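Local coordinates for 4'-phospho-dehydrooxetanocin synthase (Bacillus megaterium, PDB 5UL3), which catalyses the oxidative ring contraction of dAMP to an oxetane aldehyde in oxetanocin A biosynthesis, using cobalamin, S-adenosylmethionine and a [4Fe-4S] cluster, at residues 279-284 against 309-314; 364-369 against 394-399; 376-381 against 417-422; 429-434 against 467-472. One frame throughout, in Å; residues are numbered along the deposited sequence.

Interaction 1: residues 279-284 against 309-314. With SF4 (iron/sulfur cluster), chain B.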
# COMPACT_ATOMS: atom_id res chain seq x y z
N GLU A 279 16.81 -9.29 -12.40
CA GLU A 279 16.41 -10.65 -12.06
C GLU A 279 15.40 -10.58 -10.92
O GLU A 279 15.69 -10.00 -9.87
CB GLU A 279 17.64 -11.48 -11.67
CG GLU A 279 17.33 -12.84 -11.08
CD GLU A 279 18.52 -13.44 -10.33
OE1 GLU A 279 19.64 -12.88 -10.42
OE2 GLU A 279 18.33 -14.45 -9.63
N THR A 280 14.21 -11.14 -11.13
CA THR A 280 13.19 -11.05 -10.09
C THR A 280 13.67 -11.70 -8.79
O THR A 280 14.29 -12.77 -8.79
CB THR A 280 11.90 -11.70 -10.58
OG1 THR A 280 11.43 -10.96 -11.71
CG2 THR A 280 10.84 -11.65 -9.47
N VAL A 281 13.42 -11.01 -7.68
CA VAL A 281 13.97 -11.44 -6.40
C VAL A 281 13.34 -12.76 -5.95
O VAL A 281 12.13 -12.99 -6.12
CB VAL A 281 13.77 -10.34 -5.35
CG1 VAL A 281 14.11 -10.85 -3.93
CG2 VAL A 281 14.65 -9.13 -5.69
N ASN A 282 14.15 -13.64 -5.37
CA ASN A 282 13.65 -14.87 -4.78
C ASN A 282 13.00 -14.52 -3.44
O ASN A 282 13.56 -14.73 -2.35
CB ASN A 282 14.79 -15.88 -4.64
CG ASN A 282 14.34 -17.18 -4.02
OD1 ASN A 282 13.14 -17.45 -3.93
ND2 ASN A 282 15.30 -18.00 -3.61
N PHE A 283 11.80 -13.93 -3.53
CA PHE A 283 11.11 -13.39 -2.36
C PHE A 283 10.80 -14.47 -1.34
O PHE A 283 10.92 -14.23 -0.13
CB PHE A 283 9.81 -12.69 -2.81
CG PHE A 283 9.07 -11.97 -1.73
CD1 PHE A 283 9.63 -10.86 -1.11
CD2 PHE A 283 7.79 -12.36 -1.36
CE1 PHE A 283 8.93 -10.16 -0.11
CE2 PHE A 283 7.09 -11.68 -0.38
CZ PHE A 283 7.67 -10.57 0.25
N LYS A 284 10.44 -15.67 -1.81
CA LYS A 284 10.04 -16.81 -0.99
C LYS A 284 10.89 -16.96 0.26
O LYS A 284 10.37 -17.17 1.36
CB LYS A 284 10.11 -18.10 -1.80
CG LYS A 284 9.87 -19.33 -0.95
CD LYS A 284 9.36 -20.49 -1.79
CE LYS A 284 8.82 -21.62 -0.91
NZ LYS A 284 8.14 -22.68 -1.72
N THR A 309 3.08 -10.16 2.04
CA THR A 309 3.29 -11.61 2.10
C THR A 309 3.43 -12.23 0.71
O THR A 309 3.59 -13.45 0.60
CB THR A 309 2.15 -12.33 2.86
OG1 THR A 309 0.90 -12.22 2.14
CG2 THR A 309 1.98 -11.75 4.29
N SER A 310 3.38 -11.41 -0.33
CA SER A 310 3.58 -11.83 -1.72
C SER A 310 3.84 -10.58 -2.54
O SER A 310 3.47 -9.47 -2.15
CB SER A 310 2.36 -12.58 -2.26
OG SER A 310 1.24 -11.73 -2.38
N ARG A 311 4.46 -10.77 -3.70
CA ARG A 311 4.74 -9.68 -4.62
C ARG A 311 4.17 -10.03 -5.99
O ARG A 311 4.20 -11.19 -6.39
CB ARG A 311 6.24 -9.42 -4.74
CG ARG A 311 6.83 -8.89 -3.43
CD ARG A 311 8.28 -8.50 -3.59
NE ARG A 311 8.77 -7.75 -2.41
CZ ARG A 311 10.05 -7.43 -2.23
NH1 ARG A 311 10.96 -7.78 -3.14
NH2 ARG A 311 10.43 -6.77 -1.14
N GLY A 312 3.67 -9.00 -6.67
CA GLY A 312 3.14 -9.13 -8.02
C GLY A 312 1.68 -9.52 -8.07
O GLY A 312 0.99 -9.71 -7.05
N CYS A 313 1.19 -9.63 -9.30
CA CYS A 313 -0.18 -10.00 -9.59
C CYS A 313 -0.14 -11.02 -10.72
O CYS A 313 0.41 -10.74 -11.77
CB CYS A 313 -1.00 -8.79 -10.02
SG CYS A 313 -2.74 -9.20 -10.42
N ASP A 314 -0.71 -12.21 -10.48
CA ASP A 314 -0.68 -13.22 -11.53
C ASP A 314 -1.67 -12.90 -12.65
O ASP A 314 -1.51 -13.42 -13.76
CB ASP A 314 -0.96 -14.61 -10.95
CG ASP A 314 -2.16 -14.64 -10.04
OD1 ASP A 314 -3.27 -14.25 -10.47
OD2 ASP A 314 -2.00 -15.08 -8.88
FE1 SF4 B . -5.85 -5.77 -11.80
FE2 SF4 B . -5.52 -5.62 -9.11
FE3 SF4 B . -3.70 -4.45 -10.86
FE4 SF4 B . -3.80 -7.17 -10.64
S1 SF4 B . -3.20 -5.68 -8.99
S2 SF4 B . -3.69 -5.97 -12.60
S3 SF4 B . -6.07 -7.48 -10.36
S4 SF4 B . -5.91 -3.88 -10.54
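R311 meets F283 along most of its side chain. Its CB leaves strand 305-311 toward the segment 279-284. With CG anti to the carbonyl carbon (chi1 -67°), the chain then runs extended as far as NE. CG sits over the centre of the F283 ring, 3.9 Å from the centroid and almost on the ring normal, a CH-pi contact. CD stays over the same face, 3.7 Å from F283 CD1. NE comes closest, 3.3 Å from F283 CE1. CZ follows at the rim, and the guanidinium plane is tilted 25° from the ring plane. At the tip, NH1 of R311 lies 4.4 Å from CB of V281. This strand leads straight into the cluster-binding loop of the radical SAM core. Two residues past R311, C313 SG binds FE4 of the cluster at 2.3 Å. R311 itself touches the bound cobalamin. Its nitrogens are taken by three acids: NE pairs with E308, NH1 with E240 and NH2 with E242. E242 and E308 are cobalamin-binding residues. These carboxylates probably offset the arginine's charge and, together with the ring, probably hold the guanidinium in its orientation. The F283 ring also reaches the strand backbone. Its CE2 is 3.7 Å from S310 N, while T309 C lies at the ring edge, near its plane.

Interaction 2: residues 364-369 against 394-399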
# COMPACT_ATOMS: atom_id res chain seq x y z
N GLU A 364 -2.05 -8.79 -4.29
CA GLU A 364 -2.85 -10.01 -4.49
C GLU A 364 -2.50 -10.95 -3.34
O GLU A 364 -1.56 -11.75 -3.44
CB GLU A 364 -2.55 -10.65 -5.85
CG GLU A 364 -3.30 -11.95 -6.08
CD GLU A 364 -3.01 -12.57 -7.45
OE1 GLU A 364 -1.98 -12.24 -8.08
OE2 GLU A 364 -3.84 -13.40 -7.88
N PHE A 365 -3.29 -10.89 -2.27
CA PHE A 365 -3.02 -11.71 -1.10
C PHE A 365 -3.23 -13.19 -1.39
O PHE A 365 -2.44 -14.03 -0.94
CB PHE A 365 -3.91 -11.25 0.07
CG PHE A 365 -3.69 -12.01 1.34
CD1 PHE A 365 -2.48 -11.90 2.04
CD2 PHE A 365 -4.69 -12.81 1.87
CE1 PHE A 365 -2.29 -12.59 3.23
CE2 PHE A 365 -4.51 -13.50 3.08
CZ PHE A 365 -3.30 -13.40 3.75
N ILE A 366 -4.26 -13.54 -2.16
CA ILE A 366 -4.61 -14.95 -2.34
C ILE A 366 -3.76 -15.61 -3.42
O ILE A 366 -3.18 -16.68 -3.21
CB ILE A 366 -6.11 -15.09 -2.64
CG1 ILE A 366 -6.92 -14.51 -1.47
CG2 ILE A 366 -6.48 -16.54 -2.87
CD1 ILE A 366 -8.34 -14.27 -1.83
N GLY A 367 -3.68 -14.99 -4.59
CA GLY A 367 -2.75 -15.47 -5.59
C GLY A 367 -3.25 -16.66 -6.40
O GLY A 367 -4.42 -17.07 -6.34
N GLU A 368 -2.33 -17.20 -7.20
CA GLU A 368 -2.58 -18.34 -8.07
C GLU A 368 -1.26 -19.06 -8.26
O GLU A 368 -0.25 -18.42 -8.58
CB GLU A 368 -3.13 -17.93 -9.45
CG GLU A 368 -4.61 -17.60 -9.50
CD GLU A 368 -5.15 -17.56 -10.93
OE1 GLU A 368 -4.61 -18.28 -11.80
OE2 GLU A 368 -6.13 -16.82 -11.18
N LEU A 369 -1.27 -20.37 -8.07
CA LEU A 369 -0.09 -21.19 -8.27
C LEU A 369 -0.32 -22.17 -9.42
O LEU A 369 -1.45 -22.61 -9.64
CB LEU A 369 0.26 -21.96 -6.99
CG LEU A 369 0.68 -21.02 -5.86
CD1 LEU A 369 0.72 -21.73 -4.52
CD2 LEU A 369 2.04 -20.39 -6.19
N PHE A 394 -6.62 -8.19 10.34
CA PHE A 394 -5.76 -7.83 9.23
C PHE A 394 -6.61 -7.47 8.01
O PHE A 394 -7.71 -8.00 7.82
CB PHE A 394 -4.73 -8.94 8.91
CG PHE A 394 -5.32 -10.27 8.44
CD1 PHE A 394 -5.78 -11.20 9.36
CD2 PHE A 394 -5.31 -10.61 7.09
CE1 PHE A 394 -6.29 -12.44 8.94
CE2 PHE A 394 -5.81 -11.85 6.65
CZ PHE A 394 -6.30 -12.77 7.59
N ASP A 395 -6.10 -6.53 7.23
CA ASP A 395 -6.74 -6.07 6.00
C ASP A 395 -5.93 -6.52 4.79
O ASP A 395 -4.70 -6.57 4.85
CB ASP A 395 -6.83 -4.54 5.98
CG ASP A 395 -7.69 -3.97 7.13
OD1 ASP A 395 -8.27 -4.74 7.93
OD2 ASP A 395 -7.74 -2.73 7.23
N PHE A 396 -6.60 -6.81 3.67
CA PHE A 396 -5.90 -7.08 2.42
C PHE A 396 -6.83 -6.77 1.26
O PHE A 396 -8.01 -6.48 1.46
CB PHE A 396 -5.37 -8.51 2.34
CG PHE A 396 -6.45 -9.59 2.40
CD1 PHE A 396 -7.04 -10.05 1.24
CD2 PHE A 396 -6.80 -10.18 3.61
CE1 PHE A 396 -8.01 -11.07 1.28
CE2 PHE A 396 -7.74 -11.21 3.66
CZ PHE A 396 -8.34 -11.65 2.50
N ALA A 397 -6.29 -6.83 0.04
CA ALA A 397 -7.04 -6.56 -1.18
C ALA A 397 -7.19 -7.84 -2.00
O ALA A 397 -6.35 -8.74 -1.93
CB ALA A 397 -6.35 -5.50 -2.03
N ALA A 398 -8.26 -7.91 -2.78
CA ALA A 398 -8.50 -9.09 -3.61
C ALA A 398 -9.38 -8.73 -4.80
O ALA A 398 -10.18 -7.79 -4.73
CB ALA A 398 -9.18 -10.21 -2.80
N ARG A 399 -9.23 -9.51 -5.88
CA ARG A 399 -10.13 -9.39 -7.02
C ARG A 399 -11.45 -10.10 -6.73
O ARG A 399 -11.49 -11.08 -5.98
CB ARG A 399 -9.54 -10.02 -8.30
CG ARG A 399 -8.08 -9.83 -8.53
CD ARG A 399 -7.69 -10.31 -9.96
NE ARG A 399 -8.05 -11.69 -10.27
CZ ARG A 399 -7.26 -12.74 -10.07
NH1 ARG A 399 -7.66 -13.96 -10.39
NH2 ARG A 399 -6.05 -12.56 -9.55
O HOH W 1 -4.01 -8.24 -1.22
O HOH W 2 -6.05 -11.32 -2.93
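F365 and F396 make the main apolar contact. F365 CD2 lies over the centre of the F396 ring, 3.5 Å above its plane. The two planes are 32° apart and the centroids 4.4 Å apart, so the pair is oblique. F396 has its CG between backbone N and carbonyl carbon (chi1 62°), which turns the ring toward F365. CZ of F365 goes on to CE2 of F394 at 4.1 Å. I366 adds its CD1, 4.3 Å from CB of A398.

The charged contacts centre on R399. Its NH2 forms a salt bridge to E364 OE2 at 2.9 Å. Less certainly, because E368 is modelled in two positions, its NH1 pairs with E368 OE2 at 3.3 Å. Both oxygens lie at the guanidinium edge, yet both hydrogen bonds are weak. The carboxylate of E364 is turned 73° from the guanidinium plane. The other oxygen of E364, OE1, accepts from the backbone N of D314, and R399 NH1 also pairs with D401. R399 also touches the iron-sulfur cluster, so the salt-bridge network lies beside the cluster site.

Water joins the backbones. One molecule accepts from I366 N at 3.0 Å and donates to A397 O at 2.8 Å.

The contact sets the loop after strand 357-360 against the next strand of the radical SAM sheet, 393-398. I378 of helix 374-386 touches F365. From helix 410-426, W420 touches F396, I366 and A398.

Interaction 3: residues 376-381 against 417-422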
# COMPACT_ATOMS: atom_id res chain seq x y z
N GLN A 376 -5.10 -23.52 -0.24
CA GLN A 376 -4.60 -24.26 0.91
C GLN A 376 -3.48 -23.51 1.62
O GLN A 376 -3.35 -23.59 2.84
CB GLN A 376 -4.14 -25.66 0.50
CG GLN A 376 -3.82 -26.55 1.71
CD GLN A 376 -5.03 -26.74 2.61
OE1 GLN A 376 -6.14 -27.01 2.13
NE2 GLN A 376 -4.83 -26.58 3.92
N ARG A 377 -2.67 -22.76 0.86
CA ARG A 377 -1.67 -21.91 1.49
C ARG A 377 -2.31 -20.88 2.42
O ARG A 377 -1.83 -20.64 3.53
CB ARG A 377 -0.83 -21.23 0.42
CG ARG A 377 0.10 -20.16 0.95
CD ARG A 377 1.04 -19.64 -0.12
NE ARG A 377 1.81 -18.49 0.35
CZ ARG A 377 1.33 -17.25 0.43
NH1 ARG A 377 0.06 -16.99 0.09
NH2 ARG A 377 2.11 -16.26 0.86
N ILE A 378 -3.40 -20.25 1.97
CA ILE A 378 -4.06 -19.26 2.81
C ILE A 378 -4.65 -19.93 4.05
O ILE A 378 -4.53 -19.42 5.17
CB ILE A 378 -5.14 -18.51 2.01
CG1 ILE A 378 -4.52 -17.76 0.81
CG2 ILE A 378 -5.93 -17.54 2.92
CD1 ILE A 378 -3.47 -16.71 1.18
N ILE A 379 -5.29 -21.09 3.87
CA ILE A 379 -5.87 -21.80 5.00
C ILE A 379 -4.79 -22.17 6.01
O ILE A 379 -5.00 -22.02 7.22
CB ILE A 379 -6.66 -23.03 4.51
CG1 ILE A 379 -7.95 -22.55 3.82
CG2 ILE A 379 -6.98 -23.95 5.69
CD1 ILE A 379 -8.67 -23.62 3.02
N ASP A 380 -3.61 -22.58 5.54
CA ASP A 380 -2.49 -22.88 6.45
C ASP A 380 -2.02 -21.64 7.21
O ASP A 380 -1.70 -21.72 8.41
CB ASP A 380 -1.33 -23.50 5.67
CG ASP A 380 -1.64 -24.90 5.15
OD1 ASP A 380 -2.74 -25.41 5.44
OD2 ASP A 380 -0.79 -25.49 4.44
N ILE A 381 -1.92 -20.49 6.54
CA ILE A 381 -1.58 -19.25 7.25
C ILE A 381 -2.64 -18.95 8.32
O ILE A 381 -2.32 -18.64 9.47
CB ILE A 381 -1.42 -18.09 6.26
CG1 ILE A 381 -0.18 -18.32 5.38
CG2 ILE A 381 -1.31 -16.74 7.01
CD1 ILE A 381 -0.14 -17.46 4.12
N LEU A 417 -14.85 -20.49 -0.89
CA LEU A 417 -15.66 -19.98 0.22
C LEU A 417 -15.11 -20.47 1.56
O LEU A 417 -15.02 -19.70 2.52
CB LEU A 417 -17.12 -20.40 0.05
CG LEU A 417 -18.05 -19.94 1.17
CD1 LEU A 417 -18.13 -18.42 1.19
CD2 LEU A 417 -19.43 -20.55 0.96
N LYS A 418 -14.70 -21.74 1.63
CA LYS A 418 -14.06 -22.24 2.84
C LYS A 418 -12.81 -21.42 3.19
O LYS A 418 -12.60 -21.06 4.35
CB LYS A 418 -13.70 -23.72 2.69
CG LYS A 418 -12.87 -24.25 3.85
CD LYS A 418 -12.60 -25.77 3.73
CE LYS A 418 -11.78 -26.26 4.92
NZ LYS A 418 -11.19 -27.63 4.71
N MET A 419 -11.98 -21.12 2.19
CA MET A 419 -10.78 -20.33 2.43
C MET A 419 -11.13 -18.95 2.97
O MET A 419 -10.52 -18.47 3.94
CB MET A 419 -9.96 -20.20 1.13
CG MET A 419 -8.62 -19.46 1.30
SD MET A 419 -8.18 -18.59 -0.22
CE MET A 419 -9.41 -17.30 -0.18
N TRP A 420 -12.11 -18.28 2.35
CA TRP A 420 -12.52 -16.97 2.85
C TRP A 420 -13.06 -17.06 4.27
O TRP A 420 -12.86 -16.14 5.08
CB TRP A 420 -13.54 -16.36 1.90
CG TRP A 420 -12.90 -15.69 0.73
CD1 TRP A 420 -12.66 -16.22 -0.53
CD2 TRP A 420 -12.37 -14.35 0.70
NE1 TRP A 420 -12.03 -15.29 -1.33
CE2 TRP A 420 -11.84 -14.14 -0.60
CE3 TRP A 420 -12.29 -13.32 1.64
CZ2 TRP A 420 -11.25 -12.93 -0.97
CZ3 TRP A 420 -11.70 -12.12 1.27
CH2 TRP A 420 -11.19 -11.94 -0.03
N HIS A 421 -13.75 -18.16 4.60
CA HIS A 421 -14.22 -18.34 5.97
C HIS A 421 -13.05 -18.42 6.93
O HIS A 421 -13.06 -17.79 7.99
CB HIS A 421 -15.10 -19.58 6.08
CG HIS A 421 -15.68 -19.79 7.45
ND1 HIS A 421 -15.69 -21.02 8.07
CD2 HIS A 421 -16.27 -18.93 8.31
CE1 HIS A 421 -16.25 -20.91 9.26
NE2 HIS A 421 -16.62 -19.65 9.43
N TYR A 422 -12.01 -19.19 6.56
CA TYR A 422 -10.81 -19.24 7.39
C TYR A 422 -10.19 -17.86 7.55
O TYR A 422 -9.67 -17.53 8.62
CB TYR A 422 -9.79 -20.22 6.79
CG TYR A 422 -9.92 -21.62 7.35
CD1 TYR A 422 -10.81 -22.52 6.81
CD2 TYR A 422 -9.17 -22.02 8.46
CE1 TYR A 422 -10.95 -23.79 7.32
CE2 TYR A 422 -9.30 -23.30 8.98
CZ TYR A 422 -10.20 -24.18 8.40
OH TYR A 422 -10.35 -25.45 8.90
O HOH W 3 -9.46 -27.30 2.74
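I379 lies between Y422 and M419 of the facing helix. CG2 stands over the centre of the Y422 ring, 3.9 Å from the centroid and 6° off the normal. This is a CH-pi contact on the ring face. CG1 reaches the M419 backbone, 3.9 Å from M419 CA, and also nears CG and CD1 of the Y422 ring. CD1 of I379 comes within 4.3 Å of K418 CG. In this rotamer CG2 is anti to the backbone N and CG1 is anti to the carbonyl carbon (chi1 -72°).

M419 lies obliquely across both isoleucines. Its CG is 3.7 Å from I378 CB and also meets I378 CG2. Its SD stays beside I378, 3.8 Å from CB. The chain bends at chi2 and chi3, and the methyl CE ends over a face of the W420 ring in its own helix.

The two helices, 374-386 and 410-426, run nearly parallel here. Their segments cross at 23° and come to 9.0 Å between axes. They are successive helices of the partial TIM barrel: each is followed by a strand of its sheet, and strand 393-398 lies between them in the chain. Their side-by-side packing belongs to the outer helical layer, away from the cofactor sites.

Toward one side the contact is polar. K418 NZ donates to a water at 2.6 Å, and that water gives a weak bond to Q376 OE1. NE2 of Q376 donates to D380 OD1 one turn on at 2.8 Å, nearly in its own amide plane.

Interaction 4: residues 429-434 against 467-472. With EDO (1,2-ethanediol), chain F.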
# COMPACT_ATOMS: atom_id res chain seq x y z
N ASP A 429 -10.50 -8.34 8.27
CA ASP A 429 -11.32 -7.25 8.79
C ASP A 429 -11.86 -6.38 7.67
O ASP A 429 -12.95 -6.65 7.15
CB ASP A 429 -10.49 -6.43 9.77
CG ASP A 429 -11.30 -5.34 10.46
OD1 ASP A 429 -12.54 -5.49 10.55
OD2 ASP A 429 -10.70 -4.34 10.86
N ARG A 430 -11.13 -5.32 7.29
CA ARG A 430 -11.55 -4.44 6.20
C ARG A 430 -10.85 -4.91 4.92
O ARG A 430 -9.68 -4.61 4.70
CB ARG A 430 -11.25 -2.98 6.51
CG ARG A 430 -12.40 -2.33 7.28
CD ARG A 430 -12.12 -0.90 7.70
NE ARG A 430 -11.43 -0.89 8.97
CZ ARG A 430 -12.02 -0.73 10.15
NH1 ARG A 430 -11.28 -0.76 11.25
NH2 ARG A 430 -13.33 -0.53 10.23
N ILE A 431 -11.58 -5.65 4.07
CA ILE A 431 -11.04 -6.19 2.83
C ILE A 431 -11.47 -5.30 1.67
O ILE A 431 -12.64 -4.87 1.59
CB ILE A 431 -11.49 -7.66 2.61
CG1 ILE A 431 -10.65 -8.68 3.40
CG2 ILE A 431 -11.38 -8.07 1.15
CD1 ILE A 431 -9.85 -8.17 4.58
N PHE A 432 -10.52 -5.00 0.77
CA PHE A 432 -10.77 -4.17 -0.41
C PHE A 432 -10.96 -5.09 -1.60
O PHE A 432 -10.09 -5.91 -1.88
CB PHE A 432 -9.59 -3.22 -0.67
CG PHE A 432 -9.75 -2.37 -1.89
CD1 PHE A 432 -9.29 -2.81 -3.14
CD2 PHE A 432 -10.32 -1.11 -1.81
CE1 PHE A 432 -9.44 -2.02 -4.27
CE2 PHE A 432 -10.47 -0.31 -2.94
CZ PHE A 432 -10.03 -0.76 -4.17
N ILE A 433 -12.08 -4.95 -2.32
CA ILE A 433 -12.32 -5.75 -3.53
C ILE A 433 -12.31 -4.79 -4.71
O ILE A 433 -13.10 -3.83 -4.74
CB ILE A 433 -13.64 -6.53 -3.48
CG1 ILE A 433 -13.75 -7.37 -2.21
CG2 ILE A 433 -13.79 -7.40 -4.78
CD1 ILE A 433 -12.92 -8.61 -2.21
N GLY A 434 -11.42 -5.03 -5.67
CA GLY A 434 -11.34 -4.18 -6.85
C GLY A 434 -12.45 -4.43 -7.86
O GLY A 434 -12.19 -4.89 -8.97
N ILE A 467 -16.96 -10.28 7.09
CA ILE A 467 -15.84 -9.43 6.72
C ILE A 467 -16.40 -8.08 6.29
O ILE A 467 -17.45 -8.01 5.65
CB ILE A 467 -15.01 -10.11 5.60
CG1 ILE A 467 -14.30 -11.34 6.17
CG2 ILE A 467 -14.01 -9.16 4.98
CD1 ILE A 467 -13.75 -12.32 5.11
N ASN A 468 -15.66 -6.98 6.56
CA ASN A 468 -16.14 -5.58 6.41
C ASN A 468 -15.57 -4.89 5.15
O ASN A 468 -14.53 -4.22 5.21
CB ASN A 468 -15.78 -4.80 7.68
CG ASN A 468 -16.15 -3.30 7.63
OD1 ASN A 468 -16.84 -2.83 6.72
ND2 ASN A 468 -15.68 -2.55 8.62
N LEU A 469 -16.31 -4.95 4.05
CA LEU A 469 -15.84 -4.66 2.70
C LEU A 469 -15.73 -3.18 2.38
O LEU A 469 -16.50 -2.35 2.88
CB LEU A 469 -16.83 -5.25 1.68
CG LEU A 469 -16.99 -6.73 1.72
CD1 LEU A 469 -18.19 -7.13 0.84
CD2 LEU A 469 -15.69 -7.23 1.13
N ARG A 470 -14.79 -2.87 1.47
CA ARG A 470 -14.69 -1.63 0.72
C ARG A 470 -14.50 -2.03 -0.73
O ARG A 470 -13.84 -3.04 -0.99
CB ARG A 470 -13.47 -0.77 1.13
CG ARG A 470 -13.65 0.27 2.20
CD ARG A 470 -12.57 1.36 2.07
NE ARG A 470 -11.32 0.85 1.48
CZ ARG A 470 -10.40 0.17 2.16
NH1 ARG A 470 -10.58 -0.11 3.44
NH2 ARG A 470 -9.29 -0.24 1.56
N ILE A 471 -15.02 -1.27 -1.68
CA ILE A 471 -14.79 -1.58 -3.10
C ILE A 471 -14.24 -0.36 -3.83
O ILE A 471 -14.63 0.77 -3.55
CB ILE A 471 -16.05 -2.12 -3.81
CG1 ILE A 471 -17.14 -1.04 -3.97
CG2 ILE A 471 -16.57 -3.38 -3.11
CD1 ILE A 471 -18.31 -1.48 -4.85
N GLY A 472 -13.31 -0.59 -4.76
CA GLY A 472 -12.96 0.45 -5.70
C GLY A 472 -14.03 0.55 -6.78
O GLY A 472 -14.66 -0.43 -7.16
C1 EDO F . -21.03 -4.52 5.22
O1 EDO F . -22.10 -5.06 4.42
C2 EDO F . -19.65 -4.83 4.62
O2 EDO F . -18.71 -3.84 5.08
O HOH W 4 -14.02 -3.31 10.77
O HOH W 5 -8.53 -2.83 3.11
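N468 N gives to D429 O at 2.8 Å, the first of four backbone hydrogen bonds between the parallel segments. R470 N gives to I431 O at 2.9 Å. R470 O receives I433 N, and G472 N reaches I433 O at 3.2 Å.

F432 and R470 lie on one face, I433 and I471 on the other. NH2 of R470 comes 3.6 Å from F432 CD2. These two side chains cross at about a right angle, with the guanidinium plane 37° from the ring plane. F432 has its CG anti to the backbone N (chi1 178°), carrying CZ along the strand to 3.3 Å from G472 N. I433 CG1 meets L469 CD2 at 3.9 Å, and I431 CG1 packs on I467 CG2.

One water donates to D429 OD1 and, in one of two modelled positions of N468, accepts from its ND2. OD2 of D429 is bonded to H357.

Strand 470-473 is the outermost of the radical SAM sheet, and beyond it I471 is bonded through its backbone to I536. Strand 393-398 borders 432-436, which reaches E436, an S-adenosylmethionine-binding residue. Helix 452-464 covers L469 and I471, and W420 of helix 410-426 packs on I431 and I467.

Overall arrangement
Interactions 1, 2 and 4 all reach the same sheet of the radical SAM core. Interaction 3 joins two helices outside it. Interactions 1 and 2 are buried near the cofactors and combine aromatic packing with charge. They meet at D314, whose backbone N probably bonds E364. Interaction 3 is buried too, though away from the cofactors. It is apolar at its centre, with a water-bridged polar pair beside it. Interaction 4 is partly buried and rests mostly on backbone bonds. Strand 393-398 of interaction 2 is hydrogen-bonded to strand 432-436 of interaction 4. W420, in segment 417-422, points away from segment 376-381 and touches interactions 2 and 4.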